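Local coordinates for cryptochrome DASH (Arabidopsis thaliana, PDB 2J4D), which repairs cyclobutane pyrimidine dimers in single-stranded DNA as a flavin-dependent photolyase, binds DNA without sequence specificity and may also serve as a photoreceptor, at residues E414-C419 against G430-G435; R392-V397 against L420-P425; E364-A369 against S399-D404. All blocks are in the same frame, centred on the assembly; numbering follows the deposited sequence.

Interaction 1 (E414-C419 against G430-G435); sequences EWFETC and GNWTYG. With FAD (flavin-adenine dinucleotide), chain C.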
loop_
_atom_site.group_PDB
_atom_site.type_symbol
_atom_site.label_atom_id
_atom_site.label_comp_id
_atom_site.label_asym_id
_atom_site.label_seq_id
_atom_site.Cartn_x
_atom_site.Cartn_y
_atom_site.Cartn_z
ATOM N N GLU A 414 4.428 8.528 -11.504
ATOM C CA GLU A 414 5.707 8.502 -10.798
ATOM C C GLU A 414 5.717 9.446 -9.608
ATOM O O GLU A 414 6.392 9.181 -8.600
ATOM C CB GLU A 414 6.878 8.812 -11.751
ATOM C CG GLU A 414 7.255 7.599 -12.622
ATOM C CD GLU A 414 8.567 7.747 -13.384
ATOM O OE1 GLU A 414 9.327 8.704 -13.133
ATOM O OE2 GLU A 414 8.840 6.872 -14.233
ATOM N N TRP A 415 4.975 10.547 -9.709
ATOM C CA TRP A 415 4.907 11.482 -8.593
ATOM C C TRP A 415 4.117 10.826 -7.459
ATOM O O TRP A 415 4.448 10.993 -6.284
ATOM C CB TRP A 415 4.247 12.803 -9.001
ATOM C CG TRP A 415 4.256 13.796 -7.862
ATOM C CD1 TRP A 415 3.169 14.360 -7.257
ATOM C CD2 TRP A 415 5.408 14.294 -7.166
ATOM N NE1 TRP A 415 3.574 15.180 -6.223
ATOM C CE2 TRP A 415 4.941 15.157 -6.146
ATOM C CE3 TRP A 415 6.787 14.093 -7.302
ATOM C CZ2 TRP A 415 5.805 15.820 -5.267
ATOM C CZ3 TRP A 415 7.650 14.753 -6.424
ATOM C CH2 TRP A 415 7.152 15.607 -5.421
ATOM N N PHE A 416 3.078 10.070 -7.813
ATOM C CA PHE A 416 2.293 9.359 -6.805
ATOM C C PHE A 416 3.231 8.299 -6.198
ATOM O O PHE A 416 3.224 8.058 -4.990
ATOM C CB PHE A 416 1.073 8.683 -7.445
ATOM C CG PHE A 416 -0.191 9.508 -7.405
ATOM C CD1 PHE A 416 -0.155 10.895 -7.554
ATOM C CD2 PHE A 416 -1.433 8.882 -7.272
ATOM C CE1 PHE A 416 -1.336 11.647 -7.573
ATOM C CE2 PHE A 416 -2.621 9.620 -7.290
ATOM C CZ PHE A 416 -2.572 11.010 -7.442
ATOM N N GLU A 417 4.064 7.694 -7.038
ATOM C CA GLU A 417 5.004 6.684 -6.553
ATOM C C GLU A 417 5.956 7.284 -5.513
ATOM O O GLU A 417 6.293 6.650 -4.510
ATOM C CB GLU A 417 5.807 6.080 -7.709
ATOM C CG GLU A 417 6.938 5.156 -7.212
ATOM C CD GLU A 417 7.532 4.270 -8.292
ATOM O OE1 GLU A 417 7.213 4.460 -9.489
ATOM O OE2 GLU A 417 8.329 3.377 -7.932
ATOM N N THR A 418 6.382 8.517 -5.741
ATOM C CA THR A 418 7.266 9.164 -4.791
ATOM C C THR A 418 6.563 9.474 -3.471
ATOM O O THR A 418 7.084 9.187 -2.389
ATOM C CB THR A 418 7.797 10.513 -5.336
ATOM O OG1 THR A 418 8.619 10.285 -6.485
ATOM C CG2 THR A 418 8.608 11.224 -4.274
ATOM N N CYS A 419 5.367 10.049 -3.575
ATOM C CA CYS A 419 4.617 10.521 -2.410
ATOM C C CYS A 419 3.719 9.631 -1.565
ATOM O O CYS A 419 3.651 9.822 -0.349
ATOM C CB CYS A 419 3.772 11.737 -2.814
ATOM S SG CYS A 419 4.682 13.123 -3.520
ATOM N N GLY A 430 -2.004 0.603 -12.042
ATOM C CA GLY A 430 -3.251 0.024 -12.502
ATOM C C GLY A 430 -4.307 1.112 -12.586
ATOM O O GLY A 430 -4.926 1.326 -13.633
ATOM N N ASN A 431 -4.510 1.821 -11.481
ATOM C CA ASN A 431 -5.499 2.887 -11.463
ATOM C C ASN A 431 -5.134 4.023 -12.420
ATOM O O ASN A 431 -6.025 4.619 -13.034
ATOM C CB ASN A 431 -5.682 3.416 -10.042
ATOM C CG ASN A 431 -6.629 2.560 -9.216
ATOM O OD1 ASN A 431 -7.846 2.624 -9.383
ATOM N ND2 ASN A 431 -6.073 1.746 -8.323
ATOM N N TRP A 432 -3.845 4.330 -12.561
ATOM C CA TRP A 432 -3.444 5.386 -13.489
ATOM C C TRP A 432 -3.754 5.013 -14.944
ATOM O O TRP A 432 -4.231 5.859 -15.703
ATOM C CB TRP A 432 -1.950 5.737 -13.354
ATOM C CG TRP A 432 -1.682 6.818 -12.342
ATOM C CD1 TRP A 432 -1.357 6.654 -11.022
ATOM C CD2 TRP A 432 -1.790 8.234 -12.553
ATOM N NE1 TRP A 432 -1.264 7.878 -10.401
ATOM C CE2 TRP A 432 -1.525 8.864 -11.316
ATOM C CE3 TRP A 432 -2.090 9.029 -13.667
ATOM C CZ2 TRP A 432 -1.552 10.258 -11.161
ATOM C CZ3 TRP A 432 -2.119 10.414 -13.513
ATOM C CH2 TRP A 432 -1.852 11.012 -12.267
ATOM N N THR A 433 -3.501 3.764 -15.342
ATOM C CA THR A 433 -3.792 3.372 -16.720
ATOM C C THR A 433 -5.282 3.520 -16.979
ATOM O O THR A 433 -5.691 3.963 -18.059
ATOM C CB THR A 433 -3.374 1.917 -17.037
ATOM O OG1 THR A 433 -4.099 1.007 -16.203
ATOM C CG2 THR A 433 -1.890 1.738 -16.821
ATOM N N TYR A 434 -6.092 3.149 -15.989
ATOM C CA TYR A 434 -7.539 3.280 -16.100
ATOM C C TYR A 434 -7.911 4.750 -16.291
ATOM O O TYR A 434 -8.566 5.114 -17.269
ATOM C CB TYR A 434 -8.219 2.740 -14.839
ATOM C CG TYR A 434 -8.682 1.310 -14.970
ATOM C CD1 TYR A 434 -7.825 0.320 -15.452
ATOM C CD2 TYR A 434 -9.981 0.944 -14.619
ATOM C CE1 TYR A 434 -8.248 -1.001 -15.584
ATOM C CE2 TYR A 434 -10.416 -0.374 -14.746
ATOM C CZ TYR A 434 -9.544 -1.340 -15.229
ATOM O OH TYR A 434 -9.961 -2.646 -15.352
ATOM N N GLY A 435 -7.479 5.589 -15.353
ATOM C CA GLY A 435 -7.773 7.010 -15.432
ATOM C C GLY A 435 -7.261 7.676 -16.695
ATOM O O GLY A 435 -7.886 8.601 -17.216
HETATM P PA FAD C . -11.176 2.486 1.132
HETATM O O1A FAD C . -11.359 2.395 2.595
HETATM O O2A FAD C . -12.224 3.114 0.295
HETATM O O5B FAD C . -10.906 1.022 0.522
HETATM C C5B FAD C . -10.454 -0.058 1.370
HETATM C C4B FAD C . -9.259 -0.732 0.687
HETATM O O4B FAD C . -9.676 -1.203 -0.593
HETATM C C3B FAD C . -8.069 0.181 0.416
HETATM O O3B FAD C . -7.258 0.379 1.562
HETATM C C2B FAD C . -7.403 -0.541 -0.714
HETATM O O2B FAD C . -6.482 -1.537 -0.328
HETATM C C1B FAD C . -8.592 -1.082 -1.528
HETATM N N9A FAD C . -9.033 -0.225 -2.649
HETATM C C8A FAD C . -10.064 0.693 -2.657
HETATM N N7A FAD C . -10.204 1.293 -3.832
HETATM C C5A FAD C . -9.226 0.737 -4.628
HETATM C C6A FAD C . -8.859 0.964 -5.975
HETATM N N6A FAD C . -9.470 1.816 -6.788
HETATM N N1A FAD C . -7.798 0.228 -6.476
HETATM C C2A FAD C . -7.136 -0.667 -5.670
HETATM N N3A FAD C . -7.435 -0.928 -4.375
HETATM C C4A FAD C . -8.477 -0.194 -3.898
HETATM N N1 FAD C . -4.269 2.344 -3.791
HETATM C C2 FAD C . -3.160 1.762 -3.215
HETATM O O2 FAD C . -3.274 0.929 -2.334
HETATM N N3 FAD C . -1.891 2.154 -3.668
HETATM C C4 FAD C . -1.679 3.101 -4.667
HETATM O O4 FAD C . -0.526 3.409 -5.022
HETATM C C4X FAD C . -2.822 3.696 -5.254
HETATM N N5 FAD C . -2.704 4.662 -6.265
HETATM C C5X FAD C . -3.835 5.158 -6.917
HETATM C C6 FAD C . -3.707 6.028 -8.007
HETATM C C7 FAD C . -4.830 6.551 -8.689
HETATM C C7M FAD C . -4.624 7.483 -9.859
HETATM C C8 FAD C . -6.145 6.169 -8.237
HETATM C C8M FAD C . -7.411 6.680 -8.906
HETATM C C9 FAD C . -6.285 5.293 -7.142
HETATM C C9A FAD C . -5.146 4.770 -6.462
HETATM N N10 FAD C . -5.258 3.884 -5.349
HETATM C C10 FAD C . -4.107 3.291 -4.786
HETATM C "C1'" FAD C . -6.581 3.261 -5.018
HETATM C "C2'" FAD C . -7.445 3.982 -3.963
HETATM O "O2'" FAD C . -7.572 5.351 -4.304
HETATM C "C3'" FAD C . -6.800 3.851 -2.585
HETATM O "O3'" FAD C . -6.595 2.464 -2.250
HETATM C "C4'" FAD C . -7.626 4.444 -1.431
HETATM O "O4'" FAD C . -7.809 5.849 -1.621
HETATM C "C5'" FAD C . -6.897 4.190 -0.118
HETATM O "O5'" FAD C . -7.659 4.712 0.973
HETATM P P FAD C . -8.661 3.887 1.869
HETATM O O1P FAD C . -7.845 2.831 2.489
HETATM O O2P FAD C . -9.321 4.813 2.829
HETATM O O3P FAD C . -9.834 3.361 0.937
#
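Trp-432 aims its indole edge, N-H corner included, at the flat face of Phe-416, and with the ring planes at 80° the pair is a T-shaped (edge-to-face) stack. The Phe-416 ring and the five-membered ring of Trp-432 have centroids 4.8 Å apart. NE1 of Trp-432 comes within 3.3 Å of Phe-416 CD2, while CZ2 stands over the middle of the phenyl face, 3.9 Å from Phe-416 CE1. With chi1 at -94°, off a staggered value, and chi2 at 36°, the phenyl ring presents its face to this edge. Both residues also touch the isoalloxazine: the flavin methyl C7M sits over one face of the indole, 3.4 Å from Trp-432 NE1, and flavin C6 meets the rim of Phe-416, 3.7 Å from CD2. One residue earlier on helix 425-436, Asn-431 holds the adenine, donating from ND2 to N1A at 2.9 Å and accepting from N6A through OD1, while its CB lies against flavin C8 and C9, so it touches both ends of the folded FAD. Cutting Trp-432 back to an alanine is likely to leave the Phe-416 face without its edge partner and open a gap beside C7M. Trp-366 of helix 360-367 touches both rings. Aromatic and methyl contacts thus hold the benzenoid end of the flavin, with Trp-432 in a position consistent with the flavin-proximal tryptophan of the photolyase electron-transfer chain.

Interaction 2 (R392-V397 against L420-P425); sequences RGRQIV and LLDYDP. With FAD (flavin-adenine dinucleotide), chain C.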
loop_
_atom_site.group_PDB
_atom_site.type_symbol
_atom_site.label_atom_id
_atom_site.label_comp_id
_atom_site.label_asym_id
_atom_site.label_seq_id
_atom_site.Cartn_x
_atom_site.Cartn_y
_atom_site.Cartn_z
ATOM N N ARG A 392 -11.381 9.661 -4.317
ATOM C CA ARG A 392 -12.068 10.622 -5.182
ATOM C C ARG A 392 -11.054 11.646 -5.709
ATOM O O ARG A 392 -11.030 11.960 -6.894
ATOM C CB ARG A 392 -13.185 11.317 -4.388
ATOM C CG ARG A 392 -13.880 12.480 -5.092
ATOM C CD ARG A 392 -14.471 12.076 -6.432
ATOM N NE ARG A 392 -15.170 10.794 -6.355
ATOM C CZ ARG A 392 -15.810 10.234 -7.378
ATOM N NH1 ARG A 392 -15.845 10.849 -8.553
ATOM N NH2 ARG A 392 -16.401 9.050 -7.234
ATOM N N GLY A 393 -10.202 12.147 -4.821
ATOM C CA GLY A 393 -9.202 13.116 -5.235
ATOM C C GLY A 393 -8.224 12.565 -6.258
ATOM O O GLY A 393 -7.881 13.249 -7.230
ATOM N N ARG A 394 -7.774 11.329 -6.050
ATOM C CA ARG A 394 -6.828 10.713 -6.973
ATOM C C ARG A 394 -7.422 10.579 -8.370
ATOM O O ARG A 394 -6.735 10.796 -9.367
ATOM C CB ARG A 394 -6.406 9.326 -6.468
ATOM C CG ARG A 394 -5.752 9.340 -5.106
ATOM C CD ARG A 394 -5.207 7.951 -4.707
ATOM N NE ARG A 394 -5.118 7.826 -3.254
ATOM C CZ ARG A 394 -4.338 6.966 -2.610
ATOM N NH1 ARG A 394 -3.552 6.136 -3.288
ATOM N NH2 ARG A 394 -4.360 6.924 -1.278
ATOM N N GLN A 395 -8.694 10.199 -8.453
ATOM C CA GLN A 395 -9.326 10.067 -9.758
ATOM C C GLN A 395 -9.401 11.439 -10.444
ATOM O O GLN A 395 -9.156 11.563 -11.645
ATOM C CB GLN A 395 -10.739 9.496 -9.615
ATOM C CG GLN A 395 -10.800 8.108 -8.991
ATOM C CD GLN A 395 -12.204 7.549 -9.013
ATOM O OE1 GLN A 395 -12.713 7.168 -10.064
ATOM N NE2 GLN A 395 -12.846 7.514 -7.853
ATOM N N ILE A 396 -9.748 12.460 -9.671
ATOM C CA ILE A 396 -9.864 13.812 -10.204
ATOM C C ILE A 396 -8.527 14.387 -10.679
ATOM O O ILE A 396 -8.416 14.834 -11.827
ATOM C CB ILE A 396 -10.492 14.759 -9.153
ATOM C CG1 ILE A 396 -11.910 14.288 -8.818
ATOM C CG2 ILE A 396 -10.531 16.184 -9.686
ATOM C CD1 ILE A 396 -12.542 15.010 -7.653
ATOM N N VAL A 397 -7.503 14.364 -9.823
ATOM C CA VAL A 397 -6.211 14.920 -10.225
ATOM C C VAL A 397 -5.602 14.156 -11.392
ATOM O O VAL A 397 -4.850 14.723 -12.187
ATOM C CB VAL A 397 -5.190 14.989 -9.047
ATOM C CG1 VAL A 397 -5.752 15.861 -7.947
ATOM C CG2 VAL A 397 -4.856 13.589 -8.514
ATOM N N LEU A 420 3.026 8.683 -2.187
ATOM C CA LEU A 420 2.079 7.836 -1.469
ATOM C C LEU A 420 2.590 6.870 -0.422
ATOM O O LEU A 420 3.436 6.035 -0.707
ATOM C CB LEU A 420 1.243 7.029 -2.461
ATOM C CG LEU A 420 0.253 7.814 -3.319
ATOM C CD1 LEU A 420 -0.321 6.894 -4.395
ATOM C CD2 LEU A 420 -0.859 8.371 -2.433
ATOM N N LEU A 421 2.051 6.973 0.791
ATOM C CA LEU A 421 2.424 6.035 1.843
ATOM C C LEU A 421 1.975 4.647 1.382
ATOM O O LEU A 421 2.655 3.654 1.633
ATOM C CB LEU A 421 1.699 6.355 3.151
ATOM C CG LEU A 421 1.957 7.719 3.793
ATOM C CD1 LEU A 421 1.273 7.760 5.146
ATOM C CD2 LEU A 421 3.444 7.943 3.953
ATOM N N ASP A 422 0.828 4.590 0.705
ATOM C CA ASP A 422 0.294 3.315 0.243
ATOM C C ASP A 422 0.729 2.914 -1.151
ATOM O O ASP A 422 0.129 2.023 -1.759
ATOM C CB ASP A 422 -1.246 3.300 0.306
ATOM C CG ASP A 422 -1.901 4.394 -0.537
ATOM O OD1 ASP A 422 -1.368 4.759 -1.609
ATOM O OD2 ASP A 422 -2.985 4.875 -0.132
ATOM N N TYR A 423 1.782 3.539 -1.658
ATOM C CA TYR A 423 2.228 3.211 -3.000
ATOM C C TYR A 423 2.380 1.717 -3.186
ATOM O O TYR A 423 3.055 1.047 -2.406
ATOM C CB TYR A 423 3.563 3.859 -3.336
ATOM C CG TYR A 423 4.131 3.294 -4.622
ATOM C CD1 TYR A 423 3.478 3.503 -5.841
ATOM C CD2 TYR A 423 5.285 2.510 -4.617
ATOM C CE1 TYR A 423 3.959 2.945 -7.025
ATOM C CE2 TYR A 423 5.778 1.941 -5.798
ATOM C CZ TYR A 423 5.107 2.167 -6.995
ATOM O OH TYR A 423 5.578 1.622 -8.168
ATOM N N ASP A 424 1.756 1.227 -4.252
ATOM C CA ASP A 424 1.770 -0.178 -4.636
ATOM C C ASP A 424 1.845 -0.114 -6.165
ATOM O O ASP A 424 1.000 0.518 -6.805
ATOM C CB ASP A 424 0.461 -0.835 -4.174
ATOM C CG ASP A 424 0.373 -2.294 -4.549
ATOM O OD1 ASP A 424 0.352 -3.137 -3.627
ATOM O OD2 ASP A 424 0.328 -2.597 -5.759
ATOM N N PRO A 425 2.859 -0.748 -6.777
ATOM C CA PRO A 425 2.908 -0.657 -8.238
ATOM C C PRO A 425 1.658 -1.126 -8.965
ATOM O O PRO A 425 1.215 -0.482 -9.917
ATOM C CB PRO A 425 4.144 -1.481 -8.607
ATOM C CG PRO A 425 4.260 -2.465 -7.473
ATOM C CD PRO A 425 3.942 -1.605 -6.263
HETATM P PA FAD C . -11.176 2.486 1.132
HETATM O O1A FAD C . -11.359 2.395 2.595
HETATM O O2A FAD C . -12.224 3.114 0.295
HETATM O O5B FAD C . -10.906 1.022 0.522
HETATM C C5B FAD C . -10.454 -0.058 1.370
HETATM C C4B FAD C . -9.259 -0.732 0.687
HETATM O O4B FAD C . -9.676 -1.203 -0.593
HETATM C C3B FAD C . -8.069 0.181 0.416
HETATM O O3B FAD C . -7.258 0.379 1.562
HETATM C C2B FAD C . -7.403 -0.541 -0.714
HETATM O O2B FAD C . -6.482 -1.537 -0.328
HETATM C C1B FAD C . -8.592 -1.082 -1.528
HETATM N N9A FAD C . -9.033 -0.225 -2.649
HETATM C C8A FAD C . -10.064 0.693 -2.657
HETATM N N7A FAD C . -10.204 1.293 -3.832
HETATM C C5A FAD C . -9.226 0.737 -4.628
HETATM C C6A FAD C . -8.859 0.964 -5.975
HETATM N N6A FAD C . -9.470 1.816 -6.788
HETATM N N1A FAD C . -7.798 0.228 -6.476
HETATM C C2A FAD C . -7.136 -0.667 -5.670
HETATM N N3A FAD C . -7.435 -0.928 -4.375
HETATM C C4A FAD C . -8.477 -0.194 -3.898
HETATM N N1 FAD C . -4.269 2.344 -3.791
HETATM C C2 FAD C . -3.160 1.762 -3.215
HETATM O O2 FAD C . -3.274 0.929 -2.334
HETATM N N3 FAD C . -1.891 2.154 -3.668
HETATM C C4 FAD C . -1.679 3.101 -4.667
HETATM O O4 FAD C . -0.526 3.409 -5.022
HETATM C C4X FAD C . -2.822 3.696 -5.254
HETATM N N5 FAD C . -2.704 4.662 -6.265
HETATM C C5X FAD C . -3.835 5.158 -6.917
HETATM C C6 FAD C . -3.707 6.028 -8.007
HETATM C C7 FAD C . -4.830 6.551 -8.689
HETATM C C7M FAD C . -4.624 7.483 -9.859
HETATM C C8 FAD C . -6.145 6.169 -8.237
HETATM C C8M FAD C . -7.411 6.680 -8.906
HETATM C C9 FAD C . -6.285 5.293 -7.142
HETATM C C9A FAD C . -5.146 4.770 -6.462
HETATM N N10 FAD C . -5.258 3.884 -5.349
HETATM C C10 FAD C . -4.107 3.291 -4.786
HETATM C "C1'" FAD C . -6.581 3.261 -5.018
HETATM C "C2'" FAD C . -7.445 3.982 -3.963
HETATM O "O2'" FAD C . -7.572 5.351 -4.304
HETATM C "C3'" FAD C . -6.800 3.851 -2.585
HETATM O "O3'" FAD C . -6.595 2.464 -2.250
HETATM C "C4'" FAD C . -7.626 4.444 -1.431
HETATM O "O4'" FAD C . -7.809 5.849 -1.621
HETATM C "C5'" FAD C . -6.897 4.190 -0.118
HETATM O "O5'" FAD C . -7.659 4.712 0.973
HETATM P P FAD C . -8.661 3.887 1.869
HETATM O O1P FAD C . -7.845 2.831 2.489
HETATM O O2P FAD C . -9.321 4.813 2.829
HETATM O O3P FAD C . -9.834 3.361 0.937
#
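Arg-394 and Asp-422 meet end-on in a two-bond salt bridge, NH1 reaching OD1 at 3.1 Å and NH2 reaching OD2 at 2.7 Å. The NH2 bond uses the syn lone pair of OD2; at OD1 the donor also arrives on the syn side, but 18° out of the carboxylate plane. The two flat groups are turned 30° from each other. OD2 has a second partner, the hydroxyl of Ser-289, and Arg-394 NE is taken up by the carbonyl of Met-389. The arginine chain, extended from CG to NE, carries its guanidinium from helix 391-404 across the flavin, where NH1 comes within 3.2 Å of FAD C4X. CD2 of Leu-420 packs on one guanidinium face and the ribityl C3' lies over the other. This is the FAD pocket of a class-1 photolyase, and the segment 420-425 opens with a type I beta turn, Leu-420 to Tyr-423, closed by Tyr-423 N to Leu-420 O. Its backbone answers the pyrimidine edge of the flavin: N3 donates to Asp-422 O at 2.8 Å, and Asp-424 N donates to O4 at 3.2 Å. The positive guanidinium beside the ring would be expected to stabilise negative charge on a reduced flavin. Asp-424 is the N-cap of helix 425-436, its OD2 accepting from the backbone N of Ser-427.

Interaction 3 (E364-A369 against S399-D404); sequences ESWRDA and SFLVRD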
loop_
_atom_site.group_PDB
_atom_site.type_symbol
_atom_site.label_atom_id
_atom_site.label_comp_id
_atom_site.label_asym_id
_atom_site.label_seq_id
_atom_site.Cartn_x
_atom_site.Cartn_y
_atom_site.Cartn_z
ATOM N N GLU A 364 5.150 20.824 -12.996
ATOM C CA GLU A 364 5.450 21.404 -11.699
ATOM C C GLU A 364 4.287 22.157 -11.064
ATOM O O GLU A 364 4.159 22.164 -9.839
ATOM C CB GLU A 364 6.682 22.303 -11.795
ATOM C CG GLU A 364 7.921 21.521 -12.204
ATOM C CD GLU A 364 9.196 22.331 -12.121
ATOM O OE1 GLU A 364 9.116 23.578 -12.188
ATOM O OE2 GLU A 364 10.279 21.714 -12.002
ATOM N N SER A 365 3.434 22.775 -11.879
ATOM C CA SER A 365 2.292 23.517 -11.338
ATOM C C SER A 365 1.296 22.555 -10.686
ATOM O O SER A 365 0.654 22.892 -9.690
ATOM C CB SER A 365 1.599 24.342 -12.437
ATOM O OG SER A 365 0.977 23.518 -13.411
ATOM N N TRP A 366 1.175 21.363 -11.265
ATOM C CA TRP A 366 0.296 20.311 -10.756
ATOM C C TRP A 366 0.926 19.789 -9.463
ATOM O O TRP A 366 0.287 19.732 -8.414
ATOM C CB TRP A 366 0.222 19.177 -11.784
ATOM C CG TRP A 366 -0.650 17.998 -11.428
ATOM C CD1 TRP A 366 -2.023 17.923 -11.513
ATOM C CD2 TRP A 366 -0.207 16.695 -11.017
ATOM N NE1 TRP A 366 -2.450 16.654 -11.191
ATOM C CE2 TRP A 366 -1.359 15.880 -10.882
ATOM C CE3 TRP A 366 1.053 16.135 -10.752
ATOM C CZ2 TRP A 366 -1.287 14.535 -10.494
ATOM C CZ3 TRP A 366 1.123 14.790 -10.366
ATOM C CH2 TRP A 366 -0.042 14.009 -10.244
ATOM N N ARG A 367 2.198 19.424 -9.561
ATOM C CA ARG A 367 2.954 18.892 -8.438
ATOM C C ARG A 367 2.948 19.833 -7.232
ATOM O O ARG A 367 2.713 19.408 -6.090
ATOM C CB ARG A 367 4.400 18.645 -8.886
ATOM C CG ARG A 367 5.293 18.028 -7.832
ATOM C CD ARG A 367 6.751 18.136 -8.242
ATOM N NE ARG A 367 7.229 19.511 -8.113
ATOM C CZ ARG A 367 8.377 19.955 -8.615
ATOM N NH1 ARG A 367 9.177 19.132 -9.285
ATOM N NH2 ARG A 367 8.722 21.227 -8.459
ATOM N N ASP A 368 3.192 21.115 -7.492
ATOM C CA ASP A 368 3.258 22.098 -6.418
ATOM C C ASP A 368 1.955 22.778 -6.037
ATOM O O ASP A 368 1.964 23.800 -5.344
ATOM C CB ASP A 368 4.317 23.151 -6.745
ATOM C CG ASP A 368 5.681 22.537 -6.968
ATOM O OD1 ASP A 368 5.937 21.439 -6.417
ATOM O OD2 ASP A 368 6.498 23.146 -7.686
ATOM N N ALA A 369 0.839 22.210 -6.474
ATOM C CA ALA A 369 -0.467 22.764 -6.141
ATOM C C ALA A 369 -0.605 24.244 -6.503
ATOM O O ALA A 369 -1.016 25.052 -5.670
ATOM C CB ALA A 369 -0.742 22.566 -4.657
ATOM N N SER A 399 -7.371 12.709 -13.898
ATOM C CA SER A 399 -8.075 13.184 -15.087
ATOM C C SER A 399 -7.559 14.570 -15.482
ATOM O O SER A 399 -7.324 14.846 -16.654
ATOM C CB SER A 399 -9.583 13.255 -14.814
ATOM O OG SER A 399 -10.288 13.698 -15.965
ATOM N N PHE A 400 -7.373 15.439 -14.494
ATOM C CA PHE A 400 -6.888 16.786 -14.769
ATOM C C PHE A 400 -5.522 16.788 -15.461
ATOM O O PHE A 400 -5.312 17.484 -16.467
ATOM C CB PHE A 400 -6.788 17.592 -13.474
ATOM C CG PHE A 400 -6.419 19.033 -13.692
ATOM C CD1 PHE A 400 -7.383 19.959 -14.085
ATOM C CD2 PHE A 400 -5.105 19.463 -13.525
ATOM C CE1 PHE A 400 -7.045 21.294 -14.306
ATOM C CE2 PHE A 400 -4.753 20.796 -13.743
ATOM C CZ PHE A 400 -5.727 21.715 -14.135
ATOM N N LEU A 401 -4.588 16.015 -14.919
ATOM C CA LEU A 401 -3.251 15.953 -15.491
ATOM C C LEU A 401 -3.250 15.428 -16.909
ATOM O O LEU A 401 -2.575 15.973 -17.790
ATOM C CB LEU A 401 -2.340 15.073 -14.634
ATOM C CG LEU A 401 -0.911 14.978 -15.181
ATOM C CD1 LEU A 401 0.070 14.973 -14.024
ATOM C CD2 LEU A 401 -0.755 13.733 -16.051
ATOM N N VAL A 402 -4.008 14.363 -17.131
ATOM C CA VAL A 402 -4.076 13.737 -18.438
ATOM C C VAL A 402 -4.926 14.472 -19.470
ATOM O O VAL A 402 -4.485 14.701 -20.594
ATOM C CB VAL A 402 -4.624 12.289 -18.329
ATOM C CG1 VAL A 402 -4.877 11.714 -19.721
ATOM C CG2 VAL A 402 -3.640 11.415 -17.562
ATOM N N ARG A 403 -6.140 14.838 -19.082
ATOM C CA ARG A 403 -7.065 15.474 -20.010
ATOM C C ARG A 403 -7.061 16.994 -20.094
ATOM O O ARG A 403 -7.163 17.551 -21.182
ATOM C CB ARG A 403 -8.478 14.962 -19.722
ATOM C CG ARG A 403 -8.554 13.441 -19.800
ATOM C CD ARG A 403 -9.978 12.914 -19.836
ATOM N NE ARG A 403 -9.993 11.495 -20.186
ATOM C CZ ARG A 403 -9.544 10.532 -19.389
ATOM N NH1 ARG A 403 -9.058 10.847 -18.198
ATOM N NH2 ARG A 403 -9.557 9.265 -19.785
ATOM N N ASP A 404 -6.949 17.668 -18.959
ATOM C CA ASP A 404 -6.936 19.122 -18.968
ATOM C C ASP A 404 -5.549 19.666 -19.273
ATOM O O ASP A 404 -5.412 20.638 -20.014
ATOM C CB ASP A 404 -7.443 19.653 -17.632
ATOM C CG ASP A 404 -8.909 19.336 -17.412
ATOM O OD1 ASP A 404 -9.747 19.843 -18.194
ATOM O OD2 ASP A 404 -9.222 18.574 -16.472
#
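Trp-366 and Leu-401 are the main residues through which helices 360-367 and 391-404 of the all-helical FAD-binding domain pack together. Their backbones come closest at this pair, the CA atoms of Trp-366 and Leu-401 being 7.3 Å apart. Trp-366 leaves helix 360-367 with CB directed toward helix 391-404, and its CG stands opposite the backbone N (chi1 -180°), which sends the indole across the gap between the helices. Beyond CB, the indole atoms meet Leu-401 and Phe-400 in turn. CG lies 4.1 Å from Leu-401 CD1, at the margin of the contact. CD1 of Trp-366 is the corner that meets Phe-400, 4.0 Å from its CD2, the two rings meeting edge to edge. NE1 lies 3.8 Å from Leu-401 CB, and its hydrogen is taken by the carbonyl oxygen of Val-397, one helical turn before Leu-401, so the buried indole nitrogen is satisfied and the ring's rotation is fixed. On the other branch, CD2 and the rest of the six-membered ring, CE2 included, lie beneath Leu-401 CD1, and the outermost atom, CH2, is 3.9 Å from that methyl. Ile-376 and Met-380 of helix 374-386 also touch the indole.

Just beyond Trp-366 the helix finishes in a Schellman motif, with Ala-369 at positive phi as its C-prime residue and Ala-369 N bonded to Trp-366 O. Beside it, Arg-367 grips Asp-368 side-on through NE and NH2. In a CH-pi contact, the methyl CD1 of Leu-401 stands 3.4 Å from the centroid of the Trp-366 six-membered ring, only 10° off the ring normal.

Two of the contacts border the flavin and the third lies behind them. Interactions 1 and 2, with centres 6 Å apart, both touch FAD and join where Phe-416 CZ packs on Val-397 CG2 at 3.6 Å. Interaction 3 lies farther out, its centre 13 Å from that of interaction 1 and 14 Å from that of interaction 2; the Trp-366 side chain is about 8 Å from FAD. Helix 391-404 serves both interactions 2 and 3, and a probable hydrogen bond of 2.7 Å between Arg-403 NH1 and Gly-435 O ties interaction 3 to interaction 1. Toward the folate antenna, Glu-417 OE2 and Tyr-423 OH, 3.3 Å apart, link interactions 1 and 2, and both residues line its pocket.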